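PDB 1RCU: conserved hypothetical protein VT76 from Thermotoga maritima, which is of unknown function but belongs to the SLOG family of Rossmann-like proteins, and so probably binds a nucleotide-related ligand. Local coordinates for residues G64-D67 / G68-L72; I46-E49 / L50-L54; H177-T181 / V182-V186; R111-V114 / L115-N118; N36-P39 / V40-L43. One frame throughout, in Å; residues are numbered along the deposited sequence.

Interaction 1 (G64-D67 / G68-L72); sequences GGRD and GVMEL
Met70, a selenomethionine, lays its side chain alongside that of Arg66, both pointing the same way, with its CE 3.4 Å from Arg66 CB. The chain bends at its last torsion (chi3 -72°), which brings CE up to the carbonyl of Asp67, 3.2 Å from Asp67 O, while SE sits 3.6 Å from Gly64 CA. A side chain at Gly64 would clash with that selenium; Gly65 and Gly68 both have positive phi, which favours glycine. Glu71 N donates to Asp67 O at 3.2 Å (N-H...O 150°), coming in from above the carbonyl plane. The carboxylate of Glu71 stretches back to Asp67, its OE1 3.9 Å from Asp67 CB. The polar ends are held elsewhere: Arg66 NE forms a salt bridge with Glu92, and Asp67 OD1 accepts from Gly33 N. The Gly-Gly-Arg-Asp-Gly sequence recalls the glycine-rich turns of Rossmann-like folds, consistent with a ligand-facing loop. It links strand 60-63 to helix 68-79, whose residues Val69 and Leu72 pack against Cys47 of helix 44-56.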
loop_
_atom_site.group_PDB
_atom_site.type_symbol
_atom_site.label_atom_id
_atom_site.label_comp_id
_atom_site.label_asym_id
_atom_site.label_seq_id
_atom_site.Cartn_x
_atom_site.Cartn_y
_atom_site.Cartn_z
ATOM N N GLY A 64 11.789 -8.238 9.314
ATOM C CA GLY A 64 11.326 -6.862 9.400
ATOM C C GLY A 64 12.389 -5.785 9.540
ATOM O O GLY A 64 12.050 -4.622 9.735
ATOM N N GLY A 65 13.660 -6.185 9.478
ATOM C CA GLY A 65 14.781 -5.255 9.529
ATOM C C GLY A 65 15.112 -4.405 10.747
ATOM O O GLY A 65 16.158 -3.751 10.752
ATOM N N ARG A 66 14.264 -4.393 11.770
ATOM C CA ARG A 66 14.529 -3.567 12.945
ATOM C C ARG A 66 15.501 -4.219 13.932
ATOM O O ARG A 66 16.410 -4.953 13.549
ATOM C CB ARG A 66 13.217 -3.261 13.670
ATOM C CG ARG A 66 12.070 -2.818 12.783
ATOM C CD ARG A 66 12.000 -1.298 12.611
ATOM N NE ARG A 66 12.092 -0.537 13.866
ATOM C CZ ARG A 66 11.337 -0.720 14.948
ATOM N NH1 ARG A 66 10.402 -1.657 14.970
ATOM N NH2 ARG A 66 11.518 0.052 16.014
ATOM N N ASP A 67 15.284 -3.932 15.213
ATOM C CA ASP A 67 16.101 -4.474 16.297
ATOM C C ASP A 67 15.534 -5.800 16.825
ATOM O O ASP A 67 14.988 -6.609 16.064
ATOM C CB ASP A 67 16.187 -3.456 17.450
ATOM C CG ASP A 67 14.830 -2.823 17.789
ATOM O OD1 ASP A 67 13.777 -3.447 17.539
ATOM O OD2 ASP A 67 14.825 -1.694 18.324
ATOM N N GLY A 68 15.682 -6.014 18.130
ATOM C CA GLY A 68 15.171 -7.215 18.774
ATOM C C GLY A 68 15.595 -8.536 18.163
ATOM O O GLY A 68 16.763 -8.725 17.816
ATOM N N VAL A 69 14.645 -9.459 18.059
ATOM C CA VAL A 69 14.906 -10.771 17.476
ATOM C C VAL A 69 15.459 -10.631 16.053
ATOM O O VAL A 69 16.365 -11.368 15.661
ATOM C CB VAL A 69 13.603 -11.635 17.428
ATOM C CG1 VAL A 69 13.731 -12.771 16.412
ATOM C CG2 VAL A 69 13.320 -12.212 18.794
HETATM N N MSE A 70 14.910 -9.684 15.294
HETATM C CA MSE A 70 15.341 -9.451 13.915
HETATM C C MSE A 70 16.839 -9.158 13.833
HETATM O O MSE A 70 17.532 -9.675 12.960
HETATM C CB MSE A 70 14.552 -8.290 13.283
HETATM C CG MSE A 70 13.041 -8.541 13.114
HETATM SE SE MSE A 70 11.954 -6.900 12.963
HETATM C CE MSE A 70 12.092 -6.306 14.820
ATOM N N GLU A 71 17.341 -8.347 14.758
ATOM C CA GLU A 71 18.747 -7.996 14.773
ATOM C C GLU A 71 19.651 -9.180 15.073
ATOM O O GLU A 71 20.649 -9.391 14.397
ATOM C CB GLU A 71 18.998 -6.890 15.802
ATOM C CG GLU A 71 20.437 -6.391 15.838
ATOM C CD GLU A 71 20.585 -5.132 16.669
ATOM O OE1 GLU A 71 19.827 -4.166 16.413
ATOM O OE2 GLU A 71 21.459 -5.108 17.569
ATOM N N LEU A 72 19.285 -9.953 16.088
ATOM C CA LEU A 72 20.064 -11.105 16.513
ATOM C C LEU A 72 20.112 -12.226 15.483
ATOM O O LEU A 72 21.159 -12.850 15.265
ATOM C CB LEU A 72 19.503 -11.629 17.832
ATOM C CG LEU A 72 19.501 -10.574 18.948
ATOM C CD1 LEU A 72 18.739 -11.108 20.145
ATOM C CD2 LEU A 72 20.931 -10.197 19.332
#

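Interaction 2 (I46-E49 / L50-L54)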
loop_
_atom_site.group_PDB
_atom_site.type_symbol
_atom_site.label_atom_id
_atom_site.label_comp_id
_atom_site.label_asym_id
_atom_site.label_seq_id
_atom_site.Cartn_x
_atom_site.Cartn_y
_atom_site.Cartn_z
ATOM N N ILE A 46 19.161 -18.633 21.216
ATOM C CA ILE A 46 18.295 -19.249 20.219
ATOM C C ILE A 46 18.262 -18.423 18.938
ATOM O O ILE A 46 18.324 -18.981 17.845
ATOM C CB ILE A 46 16.830 -19.479 20.712
ATOM C CG1 ILE A 46 16.445 -18.428 21.750
ATOM C CG2 ILE A 46 16.666 -20.906 21.215
ATOM C CD1 ILE A 46 15.926 -18.992 23.054
ATOM N N CYS A 47 18.196 -17.100 19.068
ATOM C CA CYS A 47 18.181 -16.231 17.889
ATOM C C CYS A 47 19.452 -16.377 17.051
ATOM O O CYS A 47 19.382 -16.427 15.820
ATOM C CB CYS A 47 18.011 -14.751 18.273
ATOM S SG CYS A 47 16.340 -14.275 18.738
ATOM N N LEU A 48 20.607 -16.435 17.717
ATOM C CA LEU A 48 21.888 -16.575 17.026
ATOM C C LEU A 48 22.015 -17.950 16.412
ATOM O O LEU A 48 22.547 -18.078 15.310
ATOM C CB LEU A 48 23.069 -16.366 17.978
ATOM C CG LEU A 48 23.441 -14.963 18.463
ATOM C CD1 LEU A 48 24.638 -15.063 19.413
ATOM C CD2 LEU A 48 23.763 -14.069 17.279
ATOM N N GLU A 49 21.546 -18.984 17.116
ATOM C CA GLU A 49 21.638 -20.328 16.566
ATOM C C GLU A 49 20.763 -20.426 15.332
ATOM O O GLU A 49 21.181 -20.984 14.330
ATOM C CB GLU A 49 21.207 -21.414 17.554
ATOM C CG GLU A 49 21.480 -22.832 17.002
ATOM C CD GLU A 49 20.838 -23.949 17.817
ATOM O OE1 GLU A 49 20.128 -23.645 18.797
ATOM O OE2 GLU A 49 21.036 -25.133 17.461
ATOM N N LEU A 50 19.559 -19.870 15.400
ATOM C CA LEU A 50 18.643 -19.919 14.274
ATOM C C LEU A 50 19.253 -19.258 13.047
ATOM O O LEU A 50 19.204 -19.812 11.950
ATOM C CB LEU A 50 17.310 -19.238 14.630
ATOM C CG LEU A 50 16.340 -19.136 13.444
ATOM C CD1 LEU A 50 15.993 -20.527 12.957
ATOM C CD2 LEU A 50 15.076 -18.399 13.835
ATOM N N GLY A 51 19.834 -18.079 13.250
ATOM C CA GLY A 51 20.442 -17.334 12.162
ATOM C C GLY A 51 21.610 -18.035 11.506
ATOM O O GLY A 51 21.703 -18.104 10.277
ATOM N N ARG A 52 22.508 -18.558 12.330
ATOM C CA ARG A 52 23.676 -19.255 11.835
ATOM C C ARG A 52 23.281 -20.521 11.079
ATOM O O ARG A 52 23.773 -20.788 9.984
ATOM C CB ARG A 52 24.581 -19.611 13.006
ATOM C CG ARG A 52 25.063 -18.428 13.810
ATOM C CD ARG A 52 26.215 -18.878 14.658
ATOM N NE ARG A 52 26.737 -17.837 15.534
ATOM C CZ ARG A 52 26.584 -17.827 16.852
ATOM N NH1 ARG A 52 25.913 -18.797 17.450
ATOM N NH2 ARG A 52 27.134 -16.862 17.573
ATOM N N THR A 53 22.372 -21.283 11.669
ATOM C CA THR A 53 21.923 -22.519 11.068
ATOM C C THR A 53 21.258 -22.292 9.716
ATOM O O THR A 53 21.443 -23.089 8.791
ATOM C CB THR A 53 20.936 -23.238 11.971
ATOM O OG1 THR A 53 21.525 -23.427 13.262
ATOM C CG2 THR A 53 20.569 -24.607 11.366
ATOM N N LEU A 54 20.484 -21.217 9.594
ATOM C CA LEU A 54 19.813 -20.942 8.329
ATOM C C LEU A 54 20.863 -20.633 7.281
ATOM O O LEU A 54 20.785 -21.110 6.151
ATOM C CB LEU A 54 18.842 -19.771 8.470
ATOM C CG LEU A 54 17.622 -20.092 9.340
ATOM C CD1 LEU A 54 16.731 -18.881 9.488
ATOM C CD2 LEU A 54 16.861 -21.245 8.722
#
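The guanidinium of Arg52 has Leu48 CB over one face, 3.6 Å above the plane and offset toward its rim. Leu48 also reaches the group with its branch: CD1 lies 3.6 Å from Arg52 NH2. Leu48 turns CG beside its own backbone N (chi1 -75°), and Arg52, extended from CG to NE, runs back along the helix to meet it. The aliphatic part of the arginine touches the backbone as well, Arg52 CG lying 3.0 Å from Leu48 O. The charged end is claimed from outside, by a salt bridge from Arg52 NE to Glu79 of helix 68-79. All this lies on helix 44-56, the crossover helix of the beta-alpha-beta unit between strands 25-30 and 60-63, as in Rossmann-like folds. On the next residue, Thr53 doubles the bonding to Glu49 O: the hydroxyl Thr53 OG1 donates at 2.7 Å and the amide Thr53 N at 2.9 Å. The two donors reach that oxygen from opposite faces of its plane, OG1 from well above it and N closer to it. Placing OG1 beside its own backbone N (chi1 -55°) is what lets the hydroxyl fold down on the preceding turn; the side chains of Thr53 and Glu49 then run side by side, with Glu49 CG 3.8 Å from Thr53 OG1. Leu50 N bonds Ile46 O at 2.9 Å, and the leucine side chain faces the sheet, meeting Val28 of strand 25-30 and Val123 and Ile125 of strand 121-125.

Interaction 3 (H177-T181 / V182-V186)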
loop_
_atom_site.group_PDB
_atom_site.type_symbol
_atom_site.label_atom_id
_atom_site.label_comp_id
_atom_site.label_asym_id
_atom_site.label_seq_id
_atom_site.Cartn_x
_atom_site.Cartn_y
_atom_site.Cartn_z
ATOM N N HIS A 177 3.187 -25.385 12.169
ATOM C CA HIS A 177 4.071 -26.323 12.847
ATOM C C HIS A 177 4.622 -25.750 14.159
ATOM O O HIS A 177 4.662 -24.528 14.375
ATOM C CB HIS A 177 5.235 -26.704 11.925
ATOM C CG HIS A 177 4.798 -27.275 10.611
ATOM N ND1 HIS A 177 4.277 -26.501 9.598
ATOM C CD2 HIS A 177 4.776 -28.552 10.161
ATOM C CE1 HIS A 177 3.952 -27.278 8.579
ATOM N NE2 HIS A 177 4.246 -28.525 8.898
ATOM N N GLN A 178 5.055 -26.655 15.030
ATOM C CA GLN A 178 5.639 -26.306 16.321
ATOM C C GLN A 178 6.970 -27.046 16.467
ATOM O O GLN A 178 7.093 -28.212 16.078
ATOM C CB GLN A 178 4.710 -26.725 17.464
ATOM C CG GLN A 178 3.435 -25.934 17.512
ATOM C CD GLN A 178 2.559 -26.303 18.696
ATOM O OE1 GLN A 178 2.956 -26.142 19.857
ATOM N NE2 GLN A 178 1.352 -26.777 18.414
ATOM N N ALA A 179 7.966 -26.359 17.015
ATOM C CA ALA A 179 9.290 -26.928 17.252
ATOM C C ALA A 179 9.799 -26.365 18.568
ATOM O O ALA A 179 9.523 -25.218 18.901
ATOM C CB ALA A 179 10.245 -26.552 16.102
ATOM N N TRP A 180 10.534 -27.167 19.326
ATOM C CA TRP A 180 11.053 -26.695 20.604
ATOM C C TRP A 180 12.548 -26.500 20.562
ATOM O O TRP A 180 13.180 -26.280 21.585
ATOM C CB TRP A 180 10.710 -27.679 21.718
ATOM C CG TRP A 180 9.253 -27.743 21.975
ATOM C CD1 TRP A 180 8.314 -28.452 21.267
ATOM C CD2 TRP A 180 8.542 -27.025 22.978
ATOM N NE1 TRP A 180 7.055 -28.210 21.777
ATOM C CE2 TRP A 180 7.172 -27.336 22.828
ATOM C CE3 TRP A 180 8.929 -26.136 23.990
ATOM C CZ2 TRP A 180 6.193 -26.795 23.659
ATOM C CZ3 TRP A 180 7.946 -25.590 24.825
ATOM C CH2 TRP A 180 6.598 -25.922 24.652
ATOM N N THR A 181 13.114 -26.547 19.368
ATOM C CA THR A 181 14.551 -26.422 19.232
ATOM C C THR A 181 14.896 -25.915 17.848
ATOM O O THR A 181 14.165 -26.183 16.898
ATOM C CB THR A 181 15.188 -27.802 19.478
ATOM O OG1 THR A 181 15.888 -27.777 20.721
ATOM C CG2 THR A 181 16.123 -28.190 18.376
ATOM N N VAL A 182 15.995 -25.179 17.725
ATOM C CA VAL A 182 16.388 -24.677 16.417
ATOM C C VAL A 182 16.600 -25.858 15.480
ATOM O O VAL A 182 16.129 -25.855 14.336
ATOM C CB VAL A 182 17.689 -23.840 16.484
ATOM C CG1 VAL A 182 18.056 -23.321 15.102
ATOM C CG2 VAL A 182 17.498 -22.686 17.441
ATOM N N GLU A 183 17.291 -26.879 15.973
ATOM C CA GLU A 183 17.553 -28.049 15.153
ATOM C C GLU A 183 16.240 -28.674 14.687
ATOM O O GLU A 183 16.135 -29.141 13.549
ATOM C CB GLU A 183 18.389 -29.068 15.928
ATOM C CG GLU A 183 18.865 -30.230 15.083
ATOM C CD GLU A 183 19.805 -31.148 15.836
ATOM O OE1 GLU A 183 19.338 -31.873 16.743
ATOM O OE2 GLU A 183 21.017 -31.138 15.518
ATOM N N GLU A 184 15.238 -28.663 15.561
ATOM C CA GLU A 184 13.936 -29.220 15.223
ATOM C C GLU A 184 13.284 -28.353 14.146
ATOM O O GLU A 184 12.705 -28.865 13.192
ATOM C CB GLU A 184 13.042 -29.279 16.469
ATOM C CG GLU A 184 11.837 -30.191 16.336
ATOM C CD GLU A 184 11.011 -30.245 17.606
ATOM O OE1 GLU A 184 11.591 -30.099 18.708
ATOM O OE2 GLU A 184 9.784 -30.454 17.506
ATOM N N ALA A 185 13.399 -27.036 14.304
ATOM C CA ALA A 185 12.834 -26.069 13.361
ATOM C C ALA A 185 13.334 -26.242 11.923
ATOM O O ALA A 185 12.542 -26.348 10.986
ATOM C CB ALA A 185 13.132 -24.647 13.834
ATOM N N VAL A 186 14.650 -26.263 11.740
ATOM C CA VAL A 186 15.226 -26.419 10.411
ATOM C C VAL A 186 14.907 -27.782 9.818
ATOM O O VAL A 186 14.854 -27.962 8.603
ATOM C CB VAL A 186 16.740 -26.262 10.455
ATOM C CG1 VAL A 186 17.321 -26.279 9.049
ATOM C CG2 VAL A 186 17.078 -24.980 11.176
#
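At the turn from strand 176-179 into helix 182-190, Ala179 and Ala185 meet methyl to methyl, CB to CB 4.1 Å apart. The short strand and the first helical turn run nearly antiparallel (150°), so the chain doubles back on itself. Glu184, with CG opposite its backbone N (chi1 -163°) and the chain extended beyond, reaches back over this bend: Trp180 N donates to Glu184 OE1 at 3.2 Å, a straight bond (N-H...O 165°) that meets the carboxylate from above its plane. Glu184 OE1 also lies near the plane of the Trp180 ring, at its edge. The other oxygen, Glu184 OE2, lies 3.6 Å from Ala179 CA. Shortening this side chain to an alanine would probably leave Trp180 N without this acceptor and the bend less firmly tied to the helix. Thr181 holds the N-cap position, but its hydroxyl makes no capping bond. Its carbonyl starts the helix, taking Ala185 N at 2.8 Å. Strand 176-179 is the outermost on its side of the parallel sheet within this chain, bonded by backbone to strand 145-148, in keeping with a Rossmann-like layer. Ala185 packs on Leu148 of that neighbour, whereas Val182 and Val186 turn to helix 44-56. From the strand, Gln178 OE1 accepts from Arg149 NE.

Interaction 4 (R111-V114 / L115-N118)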
loop_
_atom_site.group_PDB
_atom_site.type_symbol
_atom_site.label_atom_id
_atom_site.label_comp_id
_atom_site.label_asym_id
_atom_site.label_seq_id
_atom_site.Cartn_x
_atom_site.Cartn_y
_atom_site.Cartn_z
ATOM N N ARG A 111 3.945 -3.304 5.779
ATOM C CA ARG A 111 5.330 -3.691 5.516
ATOM C C ARG A 111 5.429 -5.202 5.770
ATOM O O ARG A 111 6.115 -5.930 5.050
ATOM C CB ARG A 111 6.258 -2.934 6.478
ATOM C CG ARG A 111 7.740 -3.302 6.431
ATOM C CD ARG A 111 8.167 -4.380 7.433
ATOM N NE ARG A 111 7.329 -4.370 8.620
ATOM C CZ ARG A 111 7.781 -4.308 9.866
ATOM N NH1 ARG A 111 9.085 -4.240 10.107
ATOM N NH2 ARG A 111 6.918 -4.332 10.873
ATOM N N SER A 112 4.718 -5.654 6.802
ATOM C CA SER A 112 4.692 -7.063 7.176
ATOM C C SER A 112 4.098 -7.924 6.071
ATOM O O SER A 112 4.550 -9.043 5.823
ATOM C CB SER A 112 3.862 -7.261 8.454
ATOM O OG SER A 112 4.544 -6.779 9.591
ATOM N N PHE A 113 3.067 -7.411 5.415
ATOM C CA PHE A 113 2.467 -8.190 4.357
ATOM C C PHE A 113 3.324 -8.292 3.118
ATOM O O PHE A 113 3.227 -9.275 2.399
ATOM C CB PHE A 113 1.051 -7.690 4.076
ATOM C CG PHE A 113 0.075 -8.174 5.097
ATOM C CD1 PHE A 113 -0.327 -9.510 5.104
ATOM C CD2 PHE A 113 -0.320 -7.346 6.133
ATOM C CE1 PHE A 113 -1.098 -10.014 6.142
ATOM C CE2 PHE A 113 -1.089 -7.833 7.175
ATOM C CZ PHE A 113 -1.479 -9.175 7.184
ATOM N N VAL A 114 4.185 -7.309 2.863
ATOM C CA VAL A 114 5.046 -7.461 1.702
ATOM C C VAL A 114 6.214 -8.348 2.135
ATOM O O VAL A 114 6.855 -8.994 1.309
ATOM C CB VAL A 114 5.568 -6.108 1.119
ATOM C CG1 VAL A 114 4.985 -4.951 1.868
ATOM C CG2 VAL A 114 7.071 -6.087 1.123
ATOM N N LEU A 115 6.455 -8.399 3.440
ATOM C CA LEU A 115 7.524 -9.222 3.997
ATOM C C LEU A 115 7.109 -10.688 3.852
ATOM O O LEU A 115 7.916 -11.538 3.477
ATOM C CB LEU A 115 7.708 -8.883 5.472
ATOM C CG LEU A 115 8.878 -9.374 6.325
ATOM C CD1 LEU A 115 8.323 -10.039 7.537
ATOM C CD2 LEU A 115 9.782 -10.304 5.545
ATOM N N LEU A 116 5.836 -10.962 4.142
ATOM C CA LEU A 116 5.298 -12.315 4.054
ATOM C C LEU A 116 5.265 -12.879 2.631
ATOM O O LEU A 116 5.296 -14.094 2.452
ATOM C CB LEU A 116 3.893 -12.365 4.646
ATOM C CG LEU A 116 3.846 -12.275 6.169
ATOM C CD1 LEU A 116 2.394 -12.058 6.603
ATOM C CD2 LEU A 116 4.454 -13.546 6.793
ATOM N N ARG A 117 5.195 -12.003 1.631
ATOM C CA ARG A 117 5.163 -12.438 0.241
ATOM C C ARG A 117 6.503 -13.038 -0.126
ATOM O O ARG A 117 6.623 -13.751 -1.113
ATOM C CB ARG A 117 4.888 -11.252 -0.688
ATOM C CG ARG A 117 3.579 -10.510 -0.451
ATOM C CD ARG A 117 2.394 -11.373 -0.845
ATOM N NE ARG A 117 1.125 -10.668 -0.732
ATOM C CZ ARG A 117 -0.044 -11.218 -1.057
ATOM N NH1 ARG A 117 -0.092 -12.469 -1.515
ATOM N NH2 ARG A 117 -1.175 -10.543 -0.909
ATOM N N ASN A 118 7.517 -12.736 0.668
ATOM C CA ASN A 118 8.846 -13.243 0.384
ATOM C C ASN A 118 9.181 -14.499 1.164
ATOM O O ASN A 118 10.347 -14.801 1.381
ATOM C CB ASN A 118 9.893 -12.167 0.665
ATOM C CG ASN A 118 9.855 -11.048 -0.350
ATOM O OD1 ASN A 118 10.408 -11.168 -1.450
ATOM N ND2 ASN A 118 9.184 -9.952 0.001
#
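Leu116 N donates to Ser112 O at 2.9 Å, and Leu115 N to Arg111 O at 3.0 Å, both along helix 108-116. Arg117 N has two weak bonds, each 3.5 Å, to Phe113 O and to Val114 O. Asn118, with CG beside its backbone N (chi1 -71°), brings its amide back to the preceding turn, where Asn118 ND2 meets Val114 O in a weak bond of 2.8 Å. Its other amide atom, OD1, accepts from Lys103 N of the second subunit. In Arg117 the first torsion (chi1 -59°) puts CG 3.1 Å from Phe113 O, and the bend at chi2 (-69°) turns the rest of the chain to a salt bridge with Asp107 of the third subunit. A leucine in place of this arginine would probably leave that aspartate without its mate across the subunit interface. Ser112 OG is bonded to Glu134 and to Phe108 O, and Arg111 NH2 also donates to Phe108 O. Apolar contact follows: Phe113 and Leu116 point the same way, with Leu116 CD1 4.0 Å from Phe113 CD1. Val114, Arg117 and Asn118 reach neighbouring subunits. Leu115 meets the sheet at Val27 and Val29 of strand 25-30 and Ile87 of strand 84-88, while Phe113 and Leu116 meet helix 129-140 at Ile133 and Ala138.

Interaction 5 (N36-P39 / V40-L43)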
loop_
_atom_site.group_PDB
_atom_site.type_symbol
_atom_site.label_atom_id
_atom_site.label_comp_id
_atom_site.label_asym_id
_atom_site.label_seq_id
_atom_site.Cartn_x
_atom_site.Cartn_y
_atom_site.Cartn_z
ATOM N N ASN A 36 19.571 -5.783 24.051
ATOM C CA ASN A 36 20.219 -5.972 25.352
ATOM C C ASN A 36 19.298 -6.079 26.575
ATOM O O ASN A 36 19.775 -6.243 27.699
ATOM C CB ASN A 36 21.210 -4.821 25.560
ATOM C CG ASN A 36 20.822 -3.571 24.769
ATOM O OD1 ASN A 36 19.654 -3.160 24.755
ATOM N ND2 ASN A 36 21.806 -2.956 24.115
ATOM N N LYS A 37 17.986 -6.005 26.366
ATOM C CA LYS A 37 17.049 -6.068 27.482
ATOM C C LYS A 37 15.921 -7.067 27.260
ATOM O O LYS A 37 15.751 -7.569 26.156
ATOM C CB LYS A 37 16.514 -4.655 27.738
ATOM C CG LYS A 37 17.676 -3.687 27.952
ATOM C CD LYS A 37 17.294 -2.254 28.279
ATOM C CE LYS A 37 18.560 -1.395 28.393
ATOM N NZ LYS A 37 18.332 -0.066 29.033
ATOM N N SER A 38 15.169 -7.368 28.315
ATOM C CA SER A 38 14.060 -8.310 28.213
ATOM C C SER A 38 12.981 -7.755 27.293
ATOM O O SER A 38 12.856 -6.544 27.146
ATOM C CB SER A 38 13.459 -8.571 29.590
ATOM O OG SER A 38 14.385 -9.229 30.433
ATOM N N PRO A 39 12.196 -8.636 26.647
ATOM C CA PRO A 39 12.245 -10.099 26.728
ATOM C C PRO A 39 13.147 -10.696 25.642
ATOM O O PRO A 39 13.285 -11.919 25.534
ATOM C CB PRO A 39 10.793 -10.484 26.520
ATOM C CG PRO A 39 10.408 -9.548 25.425
ATOM C CD PRO A 39 11.006 -8.211 25.884
ATOM N N VAL A 40 13.754 -9.834 24.835
ATOM C CA VAL A 40 14.610 -10.294 23.748
ATOM C C VAL A 40 16.019 -10.754 24.163
ATOM O O VAL A 40 16.607 -11.609 23.497
ATOM C CB VAL A 40 14.677 -9.208 22.625
ATOM C CG1 VAL A 40 14.561 -7.849 23.232
ATOM C CG2 VAL A 40 15.965 -9.324 21.831
ATOM N N SER A 41 16.554 -10.230 25.264
ATOM C CA SER A 41 17.892 -10.638 25.691
ATOM C C SER A 41 17.936 -12.124 26.069
ATOM O O SER A 41 18.906 -12.819 25.762
ATOM C CB SER A 41 18.382 -9.773 26.867
ATOM O OG SER A 41 17.774 -10.136 28.098
ATOM N N GLU A 42 16.885 -12.605 26.725
ATOM C CA GLU A 42 16.801 -14.003 27.134
ATOM C C GLU A 42 16.805 -14.922 25.928
ATOM O O GLU A 42 17.091 -16.102 26.051
ATOM C CB GLU A 42 15.500 -14.263 27.911
ATOM C CG GLU A 42 15.415 -13.702 29.325
ATOM C CD GLU A 42 15.380 -12.181 29.378
ATOM O OE1 GLU A 42 14.588 -11.558 28.636
ATOM O OE2 GLU A 42 16.146 -11.611 30.186
ATOM N N LEU A 43 16.474 -14.380 24.765
ATOM C CA LEU A 43 16.392 -15.177 23.548
ATOM C C LEU A 43 17.603 -15.041 22.620
ATOM O O LEU A 43 17.539 -15.375 21.440
ATOM C CB LEU A 43 15.104 -14.811 22.800
ATOM C CG LEU A 43 13.755 -15.292 23.362
ATOM C CD1 LEU A 43 13.731 -15.232 24.872
ATOM C CD2 LEU A 43 12.645 -14.437 22.766
#
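The ends of Ser38 and Glu42 meet over a tight bend, the hydroxyl set before the carboxylate: Ser38 OG lies 2.9 Å from Glu42 OE1 and 3.0 Å from Glu42 OE2. Both bonds are weak, and which oxygen takes the proton is not settled. The bend belongs to the loop between strand 25-30 and helix 44-56, at the start of the crossover of a beta-alpha-beta unit, and it contains a cis peptide bond before Pro39. Glu42 gets there by folding at chi2 (67°), which doubles the chain back over the turn instead of letting it extend. The backbone of residues 40-42 is already coiled as in a helix, though the regular bonding has yet to set in, and Leu43 then takes the N-cap position of the helix. A bond from Ser41 N to Lys37 O, 2.9 Å long, closes the loop; the N-H comes from above the carbonyl plane. Ser41 directs its CB at the same part of the chain, 3.5 Å from Lys37 O. Val40 is turned so that its CG1 branch comes to 3.2 Å from the same carbonyl oxygen, Lys37 O, which thus has a polar and two apolar neighbours. Pro39 and Leu43 both touch Tyr31 in the loop after strand 25-30. Within the turn, the leucine comes up against the proline carbonyl, Leu43 CD1 lying 3.4 Å from Pro39 O.

Interactions 5, 2 and 1 follow one another along the chain. Interaction 5 runs directly into the helix of interaction 2, and both bear on helix 68-79: Val40 CG2 lies 3.7 Å from Leu72 CD1, and Cys47 SG 3.7 Å from Val69 CG2. On its other flank interaction 2 meets interaction 3, where Thr53 CG2 is 3.5 Å from Val186 CG2. Interaction 4 lies apart from interactions 2 and 3, with centres about 21 and 22 Å away, yet joins interaction 1 through a weak bond from Arg111 NH1 to Gly64 O (3.0 Å), which sets Arg111 beside the glycine-rich loop.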